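Local atomic coordinates of synaptonemal complex protein 2 (Mus musculus, PDB entry 5IWZ), a protein that forms a major part of the axial and lateral elements of synaptonemal complexes in meiotic prophase and is required for chromosome synapsis, for inserting SYCP3 and for fertility. Residues D310-G314 with S315-S319; K63-I66 with Q67-S70. One frame throughout, in Å; residues are numbered along the deposited sequence.

Interaction 1: residues D310-G314 with S315-S319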
ATOM      1  N   ASP A 310      -9.105  14.584  -5.112  1.00 25.48           N
ATOM      2  CA  ASP A 310      -8.749  13.689  -6.213  1.00 25.79           C
ATOM      3  C   ASP A 310      -9.842  12.652  -6.392  1.00 25.32           C
ATOM      4  O   ASP A 310     -10.196  11.946  -5.442  1.00 20.85           O
ATOM      5  CB  ASP A 310      -7.402  13.024  -5.952  1.00 29.43           C
ATOM      6  CG  ASP A 310      -6.295  14.041  -5.865  1.00 29.03           C
ATOM      7  OD1 ASP A 310      -6.154  14.832  -6.826  1.00 34.49           O
ATOM      8  OD2 ASP A 310      -5.635  14.116  -4.809  1.00 27.58           O
ATOM      9  N   PHE A 311     -10.396  12.601  -7.598  1.00 25.35           N
ATOM     10  CA  PHE A 311     -11.432  11.650  -7.979  1.00 21.86           C
ATOM     11  C   PHE A 311     -10.752  10.572  -8.806  1.00 26.83           C
ATOM     12  O   PHE A 311     -10.304  10.841  -9.921  1.00 25.75           O
ATOM     13  CB  PHE A 311     -12.536  12.337  -8.785  1.00 23.46           C
ATOM     14  CG  PHE A 311     -13.388  13.289  -7.984  1.00 23.13           C
ATOM     15  CD1 PHE A 311     -14.692  12.944  -7.623  1.00 27.12           C
ATOM     16  CD2 PHE A 311     -12.905  14.540  -7.620  1.00 25.67           C
ATOM     17  CE1 PHE A 311     -15.493  13.825  -6.895  1.00 28.00           C
ATOM     18  CE2 PHE A 311     -13.703  15.427  -6.901  1.00 32.88           C
ATOM     19  CZ  PHE A 311     -14.994  15.075  -6.540  1.00 29.99           C
ATOM     20  N   ASN A 312     -10.691   9.354  -8.272  1.00 30.69           N
ATOM     21  CA  ASN A 312      -9.826   8.299  -8.807  1.00 25.90           C
ATOM     22  C   ASN A 312     -10.653   7.276  -9.572  1.00 28.21           C
ATOM     23  O   ASN A 312     -11.294   6.412  -8.974  1.00 27.99           O
ATOM     24  CB  ASN A 312      -9.051   7.649  -7.670  1.00 23.84           C
ATOM     25  CG  ASN A 312      -8.168   8.649  -6.952  1.00 26.25           C
ATOM     26  OD1 ASN A 312      -7.287   9.275  -7.565  1.00 22.21           O
ATOM     27  ND2 ASN A 312      -8.416   8.834  -5.652  1.00 26.25           N
ATOM     28  N   LEU A 313     -10.608   7.359 -10.907  1.00 28.18           N
ATOM     29  CA  LEU A 313     -11.473   6.534 -11.747  1.00 30.10           C
ATOM     30  C   LEU A 313     -11.012   5.084 -11.801  1.00 35.59           C
ATOM     31  O   LEU A 313     -11.825   4.183 -12.046  1.00 37.46           O
ATOM     32  CB  LEU A 313     -11.530   7.107 -13.163  1.00 33.38           C
ATOM     33  CG  LEU A 313     -12.475   8.265 -13.475  1.00 42.57           C
ATOM     34  CD1 LEU A 313     -12.406   9.379 -12.421  1.00 39.53           C
ATOM     35  CD2 LEU A 313     -12.127   8.810 -14.873  1.00 43.94           C
ATOM     36  N   GLY A 314      -9.729   4.828 -11.583  1.00 28.28           N
ATOM     37  CA  GLY A 314      -9.276   3.449 -11.574  1.00 35.40           C
ATOM     38  C   GLY A 314      -9.668   2.726 -10.300  1.00 40.34           C
ATOM     39  O   GLY A 314     -10.137   1.584 -10.335  1.00 43.28           O
ATOM     40  N   SER A 315      -9.483   3.379  -9.160  1.00 30.48           N
ATOM     41  CA  SER A 315      -9.714   2.755  -7.870  1.00 32.25           C
ATOM     42  C   SER A 315     -11.097   3.037  -7.310  1.00 26.36           C
ATOM     43  O   SER A 315     -11.440   2.494  -6.252  1.00 21.47           O
ATOM     44  CB  SER A 315      -8.653   3.230  -6.884  1.00 31.85           C
ATOM     45  OG  SER A 315      -8.642   4.643  -6.851  1.00 39.99           O
ATOM     46  N   HIS A 316     -11.884   3.880  -7.972  1.00 24.90           N
ATOM     47  CA  HIS A 316     -13.243   4.216  -7.534  1.00 25.73           C
ATOM     48  C   HIS A 316     -13.234   4.735  -6.104  1.00 25.93           C
ATOM     49  O   HIS A 316     -13.982   4.280  -5.238  1.00 25.03           O
ATOM     50  CB  HIS A 316     -14.185   3.022  -7.704  1.00 28.40           C
ATOM     51  CG  HIS A 316     -14.450   2.693  -9.138  1.00 35.94           C
ATOM     52  ND1 HIS A 316     -15.539   3.182  -9.821  1.00 38.77           N
ATOM     53  CD2 HIS A 316     -13.726   1.986 -10.042  1.00 41.36           C
ATOM     54  CE1 HIS A 316     -15.498   2.759 -11.073  1.00 47.28           C
ATOM     55  NE2 HIS A 316     -14.404   2.036 -11.234  1.00 37.87           N
ATOM     56  N   THR A 317     -12.341   5.692  -5.853  1.00 25.25           N
ATOM     57  CA  THR A 317     -12.243   6.346  -4.560  1.00 25.43           C
ATOM     58  C   THR A 317     -12.231   7.852  -4.764  1.00 23.05           C
ATOM     59  O   THR A 317     -11.941   8.363  -5.851  1.00 17.94           O
ATOM     60  CB  THR A 317     -10.960   5.951  -3.791  1.00 20.90           C
ATOM     61  OG1 THR A 317      -9.812   6.452  -4.497  1.00 26.39           O
ATOM     62  CG2 THR A 317     -10.845   4.432  -3.645  1.00 23.44           C
ATOM     63  N   LEU A 318     -12.512   8.568  -3.692  1.00 23.48           N
ATOM     64  CA  LEU A 318     -12.218   9.990  -3.623  1.00 28.36           C
ATOM     65  C   LEU A 318     -11.196  10.166  -2.510  1.00 27.28           C
ATOM     66  O   LEU A 318     -11.349   9.586  -1.431  1.00 25.72           O
ATOM     67  CB  LEU A 318     -13.516  10.807  -3.422  1.00 26.71           C
ATOM     68  CG  LEU A 318     -13.907  11.939  -2.457  1.00 31.53           C
ATOM     69  CD1 LEU A 318     -12.801  12.714  -1.808  1.00 28.70           C
ATOM     70  CD2 LEU A 318     -14.822  12.922  -3.188  1.00 29.02           C
ATOM     71  N   SER A 319     -10.127  10.910  -2.784  1.00 24.45           N
ATOM     72  CA  SER A 319      -9.081  11.044  -1.784  1.00 26.60           C
ATOM     73  C   SER A 319      -8.582  12.474  -1.729  1.00 27.08           C
ATOM     74  O   SER A 319      -8.710  13.259  -2.679  1.00 25.59           O
ATOM     75  CB  SER A 319      -7.897  10.071  -2.028  1.00 23.45           C
ATOM     76  OG  SER A 319      -7.187  10.419  -3.203  1.00 29.72           O
TER
HETATM   77  O   HOH W   1      -5.165  12.383  -2.643  1.00 23.47           O
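S315 brings its OG against N312 CB (3.1 Å) at the turn of a beta hairpin. That hydroxyl is placed between the backbone N and the carbonyl carbon (chi1 54°), and it hydrogen-bonds to the carboxylate of D215. H316 follows with both backbone torsions positive, and its N reaches N312 O in a weak, bent bond. Its ring swings back so that L313 O sits over one face, while ND1 bonds to the carbonyl of V390. T317 holds N312 twice. Its O takes the backbone N-H of N312 at 2.9 Å, and its OG1 receives N312 ND2 at 3.0 Å, the acceptor tilted 21° from the amide plane. The other end of the amide, OD1, accepts the backbone N-H of Y216, so both ends are fixed. With an alanine here the amide is gone, and T317 OG1 and Y216 N would probably lose this partner, with a gap left between T317 OG1 and S319 OG. L318 lies on the other face, where its CD2 meets CE1 of F311 at 3.9 Å, the two side chains running alongside each other; the F311 ring also meets that of F284. S319 closes the pairing through two straight backbone bonds, D310 N to S319 O at 2.8 Å and S319 N to D310 O at 2.9 Å. A water joins S319 OG to D310 OD2, which also forms a salt bridge with R265, while OD1 bonds to T283 OG1. H316 and T317 both stand opposite N312, a G1 beta bulge at the turn of an antiparallel hairpin within the four-stranded sheet of the Spt16M-like domain.

Interaction 2: residues K63-I66 with Q67-S70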
ATOM      1  N   LYS A  63      -3.890 -24.175  -0.396  1.00 32.99           N
ATOM      2  CA  LYS A  63      -5.277 -24.353   0.007  1.00 36.46           C
ATOM      3  C   LYS A  63      -6.090 -23.069  -0.048  1.00 36.25           C
ATOM      4  O   LYS A  63      -7.307 -23.129   0.132  1.00 37.61           O
ATOM      5  CB  LYS A  63      -5.334 -24.933   1.422  1.00 30.35           C
ATOM      6  CG  LYS A  63      -4.999 -26.435   1.487  1.00 33.47           C
ATOM      7  CD  LYS A  63      -4.180 -26.807   2.736  1.00 43.60           C
ATOM      8  CE  LYS A  63      -5.006 -26.659   3.999  1.00 52.70           C
ATOM      9  NZ  LYS A  63      -4.423 -27.252   5.255  1.00 51.21           N
ATOM     10  N   LYS A  64      -5.455 -21.920  -0.292  1.00 31.64           N
ATOM     11  CA  LYS A  64      -6.131 -20.626  -0.247  1.00 34.10           C
ATOM     12  C   LYS A  64      -6.665 -20.308   1.148  1.00 37.05           C
ATOM     13  O   LYS A  64      -7.667 -19.602   1.288  1.00 27.50           O
ATOM     14  CB  LYS A  64      -7.264 -20.536  -1.281  1.00 34.81           C
ATOM     15  CG  LYS A  64      -6.841 -19.959  -2.634  1.00 42.49           C
ATOM     16  CD  LYS A  64      -6.452 -21.058  -3.611  1.00 50.41           C
ATOM     17  CE  LYS A  64      -5.907 -20.484  -4.919  1.00 57.10           C
ATOM     18  NZ  LYS A  64      -6.817 -19.488  -5.550  1.00 63.79           N
ATOM     19  N   ASP A  65      -6.006 -20.815   2.193  1.00 34.85           N
ATOM     20  CA  ASP A  65      -6.366 -20.462   3.571  1.00 34.90           C
ATOM     21  C   ASP A  65      -5.690 -19.130   3.909  1.00 31.06           C
ATOM     22  O   ASP A  65      -4.661 -19.062   4.587  1.00 26.21           O
ATOM     23  CB  ASP A  65      -5.961 -21.566   4.548  1.00 27.49           C
ATOM     24  CG  ASP A  65      -6.768 -22.865   4.358  1.00 36.24           C
ATOM     25  OD1 ASP A  65      -7.877 -22.809   3.796  1.00 40.32           O
ATOM     26  OD2 ASP A  65      -6.287 -23.945   4.781  1.00 35.13           O
ATOM     27  N   ILE A  66      -6.315 -18.046   3.445  1.00 33.42           N
ATOM     28  CA  ILE A  66      -5.684 -16.722   3.480  1.00 32.52           C
ATOM     29  C   ILE A  66      -5.356 -16.301   4.906  1.00 35.72           C
ATOM     30  O   ILE A  66      -4.208 -15.940   5.216  1.00 23.82           O
ATOM     31  CB  ILE A  66      -6.586 -15.684   2.800  1.00 33.82           C
ATOM     32  CG1 ILE A  66      -6.913 -16.154   1.390  1.00 41.61           C
ATOM     33  CG2 ILE A  66      -5.870 -14.344   2.745  1.00 34.86           C
ATOM     34  CD1 ILE A  66      -5.681 -16.566   0.632  1.00 38.94           C
ATOM     35  N   GLN A  67      -6.375 -16.300   5.785  1.00 29.30           N
ATOM     36  CA  GLN A  67      -6.197 -15.815   7.150  1.00 32.57           C
ATOM     37  C   GLN A  67      -5.263 -16.713   7.953  1.00 28.44           C
ATOM     38  O   GLN A  67      -4.569 -16.232   8.859  1.00 29.46           O
ATOM     39  CB  GLN A  67      -7.567 -15.645   7.854  1.00 36.05           C
ATOM     40  CG  GLN A  67      -8.252 -16.896   8.398  1.00 44.95           C
ATOM     41  CD  GLN A  67      -9.488 -16.573   9.289  1.00 55.19           C
ATOM     42  OE1 GLN A  67     -10.615 -17.037   9.032  1.00 52.24           O
ATOM     43  NE2 GLN A  67      -9.265 -15.783  10.344  1.00 47.20           N
ATOM     44  N   THR A  68      -5.170 -17.998   7.622  1.00 25.19           N
ATOM     45  CA  THR A  68      -4.197 -18.791   8.363  1.00 18.23           C
ATOM     46  C   THR A  68      -2.760 -18.487   7.929  1.00 21.73           C
ATOM     47  O   THR A  68      -1.862 -18.491   8.777  1.00 21.10           O
ATOM     48  CB  THR A  68      -4.523 -20.282   8.274  1.00 33.83           C
ATOM     49  OG1 THR A  68      -4.029 -20.832   7.053  1.00 49.41           O
ATOM     50  CG2 THR A  68      -6.031 -20.479   8.385  1.00 23.59           C
ATOM     51  N   VAL A  69      -2.512 -18.178   6.650  1.00 23.69           N
ATOM     52  CA  VAL A  69      -1.170 -17.709   6.260  1.00 23.41           C
ATOM     53  C   VAL A  69      -0.792 -16.465   7.062  1.00 20.31           C
ATOM     54  O   VAL A  69       0.326 -16.357   7.585  1.00 25.15           O
ATOM     55  CB  VAL A  69      -1.091 -17.456   4.741  1.00 22.30           C
ATOM     56  CG1 VAL A  69       0.237 -16.776   4.353  1.00 22.45           C
ATOM     57  CG2 VAL A  69      -1.219 -18.785   3.963  1.00 23.64           C
ATOM     58  N   SER A  70      -1.729 -15.513   7.179  1.00 25.74           N
ATOM     59  CA  SER A  70      -1.515 -14.312   7.988  1.00 26.85           C
ATOM     60  C   SER A  70      -1.073 -14.658   9.402  1.00 20.82           C
ATOM     61  O   SER A  70      -0.134 -14.054   9.933  1.00 24.10           O
ATOM     62  CB  SER A  70      -2.802 -13.466   8.059  1.00 27.34           C
ATOM     63  OG  SER A  70      -2.963 -12.624   6.927  1.00 33.32           O
TER
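Backbone bonds one helical turn apart open the helix, D65 O accepting V69 N at 3.1 Å with an N-H...O angle of 163° and I66 O accepting S70 N at 3.2 Å. The side chain of T68 leans back against D65: OG1 comes within 3.2 Å of D65 CB, and CG2 lies near the same carbon. With OG1 held between the backbone N and the carbonyl carbon (chi1 82°), the hydroxyl also sits 3.1 Å from D65 O, but E60 OE2 competes for its one proton, and that carboxylate is its stronger partner. D65 O therefore has the V69 amide as its settled donor, with CG2 of V69 packed 3.5 Å away. The link between helix 49-63 and helix 66-79 is a tight corner between consecutive helices of the armadillo-repeat-like domain. K64 ends the first helix in a Schellman motif with positive phi, D65 then forms the centre of an inverse gamma turn, its neighbours joined by a weak I66 N to K64 O bond, and D65 takes the N-cap position without a capping bond from its carboxylate. That carboxylate turns back towards K63 instead, whose NZ is a long 3.8 Å from D65 OD2 and forms a salt bridge with E60 as well. The lysine probably offsets some of the repulsion between the D65 and E60 carboxylates, which lie close together. The I66 side chain meets A124 and M128 of helix 123-141 and I113 of helix 111-115. V69 packs against M128 of helix 123-141 and L61 of helix 49-63, while S70 OG bonds to D131.

Both interactions are local, one at a hairpin turn and the other at a corner between helices, yet they lie in different domains, with centres about 30 Å apart and nearest atoms about 20 Å apart. Interaction 1 is largely buried and joins two neighbouring strands of one sheet; its polar side chains are matched by fixed partners, including the carboxylate of D215 and the guanidinium of R265, with an aromatic-aliphatic contact on the other face. Interaction 2 lies at the surface and links two consecutive helices, relying on backbone bonds of the first helical turn and on a looser cluster of charges. The hairpin of 310-319 also draws on residues of the helical part, including D215 and Y216, whereas 63-70 looks to neighbouring helices.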